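Local coordinates for beta-lactamase-like protein (Koribacter versatilis, PDB 6B9V) that probably hydrolyses diphosphate bonds as a metal-dependent diphosphatase of the PhnP family, with reactive FAD photoproducts among the compounds it cleaves, at residues H238-T241 / N242-L245; I146-G150 / A151-P155; E110-E113 / R114-H118. One frame throughout, in Å; residues are numbered along the deposited sequence.

Interaction 1: residues H238-T241 / N242-L245; sequences HEET and NRQL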
# COMPACT_ATOMS: atom_id res chain seq x y z
N HIS A 238 20.86 -1.49 -10.89
CA HIS A 238 21.52 -1.77 -9.61
C HIS A 238 22.99 -2.19 -9.79
O HIS A 238 23.91 -1.51 -9.31
CB HIS A 238 20.77 -2.84 -8.82
CG HIS A 238 21.35 -3.09 -7.46
ND1 HIS A 238 21.08 -2.28 -6.38
CD2 HIS A 238 22.21 -4.04 -7.02
CE1 HIS A 238 21.75 -2.72 -5.33
NE2 HIS A 238 22.43 -3.80 -5.69
N GLU A 239 23.21 -3.29 -10.49
CA GLU A 239 24.53 -3.88 -10.55
C GLU A 239 25.47 -3.01 -11.38
O GLU A 239 26.63 -2.82 -11.02
CB GLU A 239 24.46 -5.30 -11.12
CG GLU A 239 25.69 -6.17 -10.85
CD GLU A 239 25.93 -6.44 -9.37
OE1 GLU A 239 24.98 -6.36 -8.57
OE2 GLU A 239 27.09 -6.72 -9.01
N GLU A 240 24.96 -2.46 -12.48
CA GLU A 240 25.81 -1.68 -13.36
C GLU A 240 26.29 -0.41 -12.65
O GLU A 240 27.43 0.00 -12.83
CB GLU A 240 25.07 -1.32 -14.66
CG GLU A 240 26.02 -0.93 -15.77
CD GLU A 240 25.34 -0.78 -17.11
OE1 GLU A 240 24.16 -1.19 -17.25
OE2 GLU A 240 26.00 -0.25 -18.03
N THR A 241 25.41 0.18 -11.83
CA THR A 241 25.77 1.37 -11.06
C THR A 241 26.75 1.01 -9.97
O THR A 241 27.72 1.73 -9.75
CB THR A 241 24.53 2.05 -10.42
OG1 THR A 241 23.62 2.46 -11.44
CG2 THR A 241 24.93 3.28 -9.62
N ASN A 242 26.50 -0.09 -9.26
CA ASN A 242 27.39 -0.45 -8.15
C ASN A 242 28.78 -0.84 -8.62
O ASN A 242 29.76 -0.63 -7.91
CB ASN A 242 26.78 -1.58 -7.32
CG ASN A 242 25.82 -1.07 -6.27
OD1 ASN A 242 25.73 0.14 -6.04
ND2 ASN A 242 25.09 -1.97 -5.64
N ARG A 243 28.87 -1.40 -9.82
CA ARG A 243 30.17 -1.76 -10.38
C ARG A 243 31.03 -0.52 -10.61
O ARG A 243 32.26 -0.59 -10.60
CB ARG A 243 29.98 -2.55 -11.68
CG ARG A 243 31.19 -3.37 -12.13
CD ARG A 243 30.77 -4.57 -12.98
NE ARG A 243 30.00 -4.19 -14.16
CZ ARG A 243 28.73 -4.52 -14.36
NH1 ARG A 243 28.08 -5.26 -13.47
NH2 ARG A 243 28.10 -4.11 -15.47
N GLN A 244 30.38 0.63 -10.80
CA GLN A 244 31.08 1.85 -11.17
C GLN A 244 31.37 2.82 -10.00
O GLN A 244 32.16 3.74 -10.17
CB GLN A 244 30.30 2.60 -12.26
CG GLN A 244 30.48 2.07 -13.69
CD GLN A 244 29.16 1.81 -14.42
OE1 GLN A 244 28.23 2.62 -14.37
NE2 GLN A 244 29.07 0.66 -15.07
N LEU A 245 30.74 2.62 -8.84
CA LEU A 245 30.88 3.54 -7.71
C LEU A 245 32.21 3.35 -6.96
O LEU A 245 32.81 2.29 -7.03
CB LEU A 245 29.71 3.36 -6.73
CG LEU A 245 28.35 3.86 -7.21
CD1 LEU A 245 27.27 3.39 -6.22
CD2 LEU A 245 28.32 5.38 -7.34
O HOH W 1 25.76 -4.77 -6.19
O HOH W 2 28.90 -7.16 -10.81

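Interaction 2: residues I146-G150 / A151-P155; sequences IELFG and AKFIP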
# COMPACT_ATOMS: atom_id res chain seq x y z
N ILE A 146 15.60 12.20 20.42
CA ILE A 146 14.50 11.32 20.77
C ILE A 146 15.03 10.16 21.60
O ILE A 146 15.80 9.34 21.09
CB ILE A 146 13.80 10.75 19.52
CG1 ILE A 146 13.47 11.86 18.52
CG2 ILE A 146 12.55 9.97 19.91
CD1 ILE A 146 12.67 13.00 19.12
N GLU A 147 14.61 10.08 22.85
CA GLU A 147 15.02 9.00 23.74
C GLU A 147 14.15 7.77 23.54
O GLU A 147 12.99 7.75 23.93
CB GLU A 147 14.96 9.47 25.19
CG GLU A 147 15.69 10.78 25.45
CD GLU A 147 17.20 10.61 25.55
OE1 GLU A 147 17.66 9.45 25.59
OE2 GLU A 147 17.92 11.64 25.61
N LEU A 148 14.71 6.75 22.90
CA LEU A 148 13.97 5.53 22.61
C LEU A 148 14.63 4.31 23.24
O LEU A 148 15.64 3.80 22.73
CB LEU A 148 13.83 5.33 21.10
CG LEU A 148 13.00 6.37 20.35
CD1 LEU A 148 12.92 6.04 18.85
CD2 LEU A 148 11.62 6.48 20.96
N PHE A 149 14.05 3.85 24.34
CA PHE A 149 14.49 2.62 25.00
C PHE A 149 15.99 2.59 25.28
O PHE A 149 16.64 1.57 25.07
CB PHE A 149 14.06 1.42 24.16
CG PHE A 149 12.67 1.55 23.63
CD1 PHE A 149 11.58 1.37 24.46
CD2 PHE A 149 12.45 1.88 22.30
CE1 PHE A 149 10.29 1.50 23.98
CE2 PHE A 149 11.17 2.02 21.82
CZ PHE A 149 10.09 1.83 22.66
N GLY A 150 16.53 3.71 25.74
CA GLY A 150 17.94 3.79 26.07
C GLY A 150 18.80 4.40 24.98
O GLY A 150 19.92 4.83 25.23
N ALA A 151 18.30 4.42 23.75
CA ALA A 151 19.11 4.94 22.64
C ALA A 151 18.69 6.37 22.30
O ALA A 151 17.56 6.76 22.54
CB ALA A 151 18.98 4.05 21.43
N LYS A 152 19.61 7.15 21.75
CA LYS A 152 19.25 8.49 21.30
C LYS A 152 19.18 8.56 19.77
O LYS A 152 20.13 8.21 19.08
CB LYS A 152 20.23 9.53 21.84
CG LYS A 152 20.15 9.69 23.34
CD LYS A 152 20.68 11.04 23.81
CE LYS A 152 22.14 11.22 23.43
NZ LYS A 152 23.02 10.24 24.13
N PHE A 153 18.02 8.99 19.27
CA PHE A 153 17.84 9.27 17.85
C PHE A 153 17.88 10.78 17.64
O PHE A 153 16.98 11.50 18.06
CB PHE A 153 16.51 8.69 17.35
CG PHE A 153 16.55 7.21 17.09
CD1 PHE A 153 16.68 6.31 18.12
CD2 PHE A 153 16.43 6.73 15.79
CE1 PHE A 153 16.71 4.94 17.87
CE2 PHE A 153 16.47 5.37 15.53
CZ PHE A 153 16.61 4.47 16.58
N ILE A 154 18.93 11.26 17.00
CA ILE A 154 19.16 12.69 16.85
C ILE A 154 18.57 13.16 15.52
O ILE A 154 18.96 12.65 14.48
CB ILE A 154 20.67 13.02 16.89
CG1 ILE A 154 21.31 12.35 18.11
CG2 ILE A 154 20.89 14.52 16.90
CD1 ILE A 154 22.80 12.22 18.01
N PRO A 155 17.62 14.10 15.56
CA PRO A 155 17.10 14.66 14.31
C PRO A 155 18.17 15.49 13.61
O PRO A 155 18.86 16.29 14.24
CB PRO A 155 15.92 15.54 14.76
CG PRO A 155 15.64 15.12 16.20
CD PRO A 155 16.97 14.70 16.74

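Interaction 3: residues E110-E113 / R114-H118; sequences EKTE and RVLKH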
# COMPACT_ATOMS: atom_id res chain seq x y z
N GLU A 110 6.18 18.93 13.60
CA GLU A 110 4.84 19.51 13.54
C GLU A 110 4.19 19.40 12.15
O GLU A 110 2.99 19.13 12.04
CB GLU A 110 4.89 20.98 13.99
CG GLU A 110 3.52 21.63 14.18
CD GLU A 110 2.84 21.99 12.86
OE1 GLU A 110 3.55 22.39 11.91
OE2 GLU A 110 1.60 21.83 12.77
N LYS A 111 4.94 19.63 11.08
CA LYS A 111 4.32 19.59 9.75
C LYS A 111 3.87 18.15 9.41
O LYS A 111 2.78 17.92 8.83
CB LYS A 111 5.27 20.12 8.68
CG LYS A 111 4.54 20.54 7.39
CD LYS A 111 5.50 20.86 6.25
CE LYS A 111 4.76 21.34 5.01
NZ LYS A 111 3.78 20.34 4.49
N THR A 112 4.69 17.18 9.82
CA THR A 112 4.37 15.79 9.54
C THR A 112 3.17 15.34 10.39
O THR A 112 2.26 14.64 9.90
CB THR A 112 5.59 14.91 9.79
OG1 THR A 112 6.67 15.34 8.94
CG2 THR A 112 5.28 13.45 9.52
N GLU A 113 3.16 15.74 11.66
CA GLU A 113 2.02 15.50 12.54
C GLU A 113 0.74 16.05 11.92
O GLU A 113 -0.27 15.36 11.90
CB GLU A 113 2.27 16.13 13.91
CG GLU A 113 1.07 16.06 14.83
CD GLU A 113 1.26 16.88 16.09
OE1 GLU A 113 2.42 17.04 16.52
OE2 GLU A 113 0.26 17.37 16.64
N ARG A 114 0.80 17.29 11.43
CA ARG A 114 -0.36 17.96 10.80
C ARG A 114 -0.93 17.12 9.65
O ARG A 114 -2.17 16.89 9.55
CB ARG A 114 0.05 19.35 10.30
CG ARG A 114 -1.08 20.36 10.15
CD ARG A 114 -0.65 21.58 9.30
NE ARG A 114 0.68 22.09 9.67
CZ ARG A 114 1.38 22.97 8.96
NH1 ARG A 114 0.89 23.46 7.83
NH2 ARG A 114 2.58 23.36 9.39
N VAL A 115 -0.03 16.65 8.78
CA VAL A 115 -0.47 15.82 7.66
C VAL A 115 -1.05 14.47 8.13
O VAL A 115 -2.10 14.03 7.64
CB VAL A 115 0.69 15.56 6.66
CG1 VAL A 115 0.26 14.60 5.57
CG2 VAL A 115 1.18 16.89 6.07
N LEU A 116 -0.37 13.80 9.06
CA LEU A 116 -0.86 12.52 9.58
C LEU A 116 -2.26 12.62 10.22
O LEU A 116 -3.13 11.78 9.96
CB LEU A 116 0.11 11.94 10.61
CG LEU A 116 1.43 11.36 10.10
CD1 LEU A 116 2.34 11.02 11.27
CD2 LEU A 116 1.21 10.12 9.23
N LYS A 117 -2.46 13.63 11.06
CA LYS A 117 -3.75 13.78 11.73
C LYS A 117 -4.84 14.13 10.73
O LYS A 117 -6.00 13.73 10.90
CB LYS A 117 -3.68 14.84 12.83
CG LYS A 117 -2.83 14.41 14.01
CD LYS A 117 -2.90 15.43 15.13
CE LYS A 117 -2.31 14.87 16.42
NZ LYS A 117 -2.32 15.88 17.51
N HIS A 118 -4.47 14.86 9.68
CA HIS A 118 -5.46 15.20 8.66
C HIS A 118 -5.85 13.98 7.82
O HIS A 118 -7.03 13.61 7.73
CB HIS A 118 -4.93 16.32 7.76
CG HIS A 118 -5.82 16.63 6.60
ND1 HIS A 118 -6.91 17.47 6.70
CD2 HIS A 118 -5.79 16.22 5.31
CE1 HIS A 118 -7.50 17.56 5.53
NE2 HIS A 118 -6.84 16.81 4.67

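Interaction 1: residues H238-T241 / N242-L245
Backbone bonds from Asn242 N to His238 O (3.0 Å) and from Arg243 N to Glu239 O join the two halves of the short helix 238-244, while Thr241 O accepts the backbone N of Gln244 and, weakly, that of Leu245. This short helix is the connecting element of a beta-alpha-beta unit in the metallo-beta-lactamase fold, between strands 226-230 and 249-251. The side chains meet mostly at spacings of three and four residues. Asn242 brings its amide nitrogen over one face of the His238 imidazole, ND2 lying 3.2 Å from His238 NE2, with the amide and ring planes steeply inclined at 70°. The approach is poorly aimed for a hydrogen bond between them. Each group is fixed by partners outside the helix: His238 ND1 bonds to Arg37, and Asn242 OD1 bonds to the backbone N of Leu251, tying the helix to the neighbouring strand. Two waters link the Glu239 carboxylate to its neighbours one turn on. One water donates to Glu239 OE1 (3.0 Å) and accepts from Asn242 ND2 (2.9 Å), so the carboxylate reaches the amide indirectly. Glu239 OE2 stays 4.8 Å from Arg243 NH1, and a second water spans that gap, held at 2.6 Å from Glu239 OE2 but only weakly by the arginine. Arg243 bends at its third torsion (57°), which folds the guanidinium back across the helix: CA of Glu240 lies over one face and CG of Glu239 at the edge. Toward the interior, Thr241 and Leu245 pack near Leu212 and Val216 of helix 212-222; Thr241 OG1 bonds to the carbonyl of Pro237, and its methyl CG2 lies 4.1 Å from Leu245 CD1.

Interaction 2: residues I146-G150 / A151-P155
Leu148 and Phe153 meet at about a right angle on the inward face of a beta hairpin with a two-residue loop, Phe149-Gly150, in a type I' turn from Leu148 to Ala151 at one margin of the alpha-beta-beta-alpha sandwich. Leu148 CD1 makes a CH-pi contact over the Phe153 ring, 4.2 Å from its centroid and displaced toward the CD1-CE1 rim. Phe153 also stacks on Phe170 within its own sheet, while Leu148 touches Val51, Ala73 and Val75 of the facing sheet. Ile146, opposite Phe153 in a hydrogen-bonded antiparallel pair, joins the same layer through CB, 4.0 Å from Phe153 CB; its backbone N bonds to Phe153 O at 2.8 Å. Phe149 and Gly150 both have the positive phi that the type I' turn requires; at the glycine a CB would press against the carbonyl O of Phe149.

On the other, exposed face, Glu147 and Lys152 form a non-hydrogen-bonded pair whose side chains run alongside each other in the same direction. Their contact is not a salt bridge: bends at the third and fourth torsions of the lysine leave NZ 5.5 Å from Glu147 OE2. Instead the carboxylate lies against the aliphatic chain, Glu147 OE2 approaching Lys152 CD to 3.3 Å.

Interaction 3: residues E110-E113 / R114-H118
Glu110 and Arg114, one turn apart on helix 110-119 of the metallo-beta-lactamase fold, form a two-pronged salt bridge. Glu110 leaves the backbone with CG anti to N and then bends at chi2 (-76°), which swings its carboxylate along the helix toward the arginine. Arg114 answers with a bend at chi3 and presents its guanidinium side-on, the two planes nearly coplanar. Arg114 NH2 gives a nearly straight bond to Glu110 OE1 at 2.9 Å; OE1 lies in the guanidinium plane, whereas OE2, 3.2 Å from Arg114 NE, is tilted somewhat out of it. Both oxygens use their syn lone pairs. The paired bonds fix the rotation of the guanidinium, one face of which carries Lys111 CG at 4.0 Å. Tyr122 of the second subunit packs on Lys111, Arg114 and Val115, placing this side of the helix at the dimer interface.

Thr112 and Leu116 run alongside each other on the buried side, beside Tyr76, with Thr112 CG2 4.2 Å from Leu116 CD1. Glu113 and Lys117 make a second salt bridge, through one oxygen. CG is anti to the backbone N in Glu113 (173°) but beside it in Lys117; beyond CG both chains are extended and point the same way. Glu113 OE1 is engaged by Arg140 of strand 136-140, while Lys117 NZ comes to OE2 of Glu113 from above the carboxylate plane, 39° out of it, at 3.1 Å.

The three contacts are separate local pieces of one metallo-beta-lactamase fold. Interactions 2 and 3 have centres about 21 Å apart, whereas interaction 1 lies across the centre of the chain, about 34 and 38 Å from them between centres. Interaction 3 lies near the manganese site: the side chain of Thr112 is about 4 Å from that of the ligand His78 and about 10 Å from a manganese ion. In interaction 1 the His238 side chain is about 13 Å from the zinc ion. Interaction 2 is remote from both metal sites, yet its strand 151-160 runs on to the manganese ligand His160.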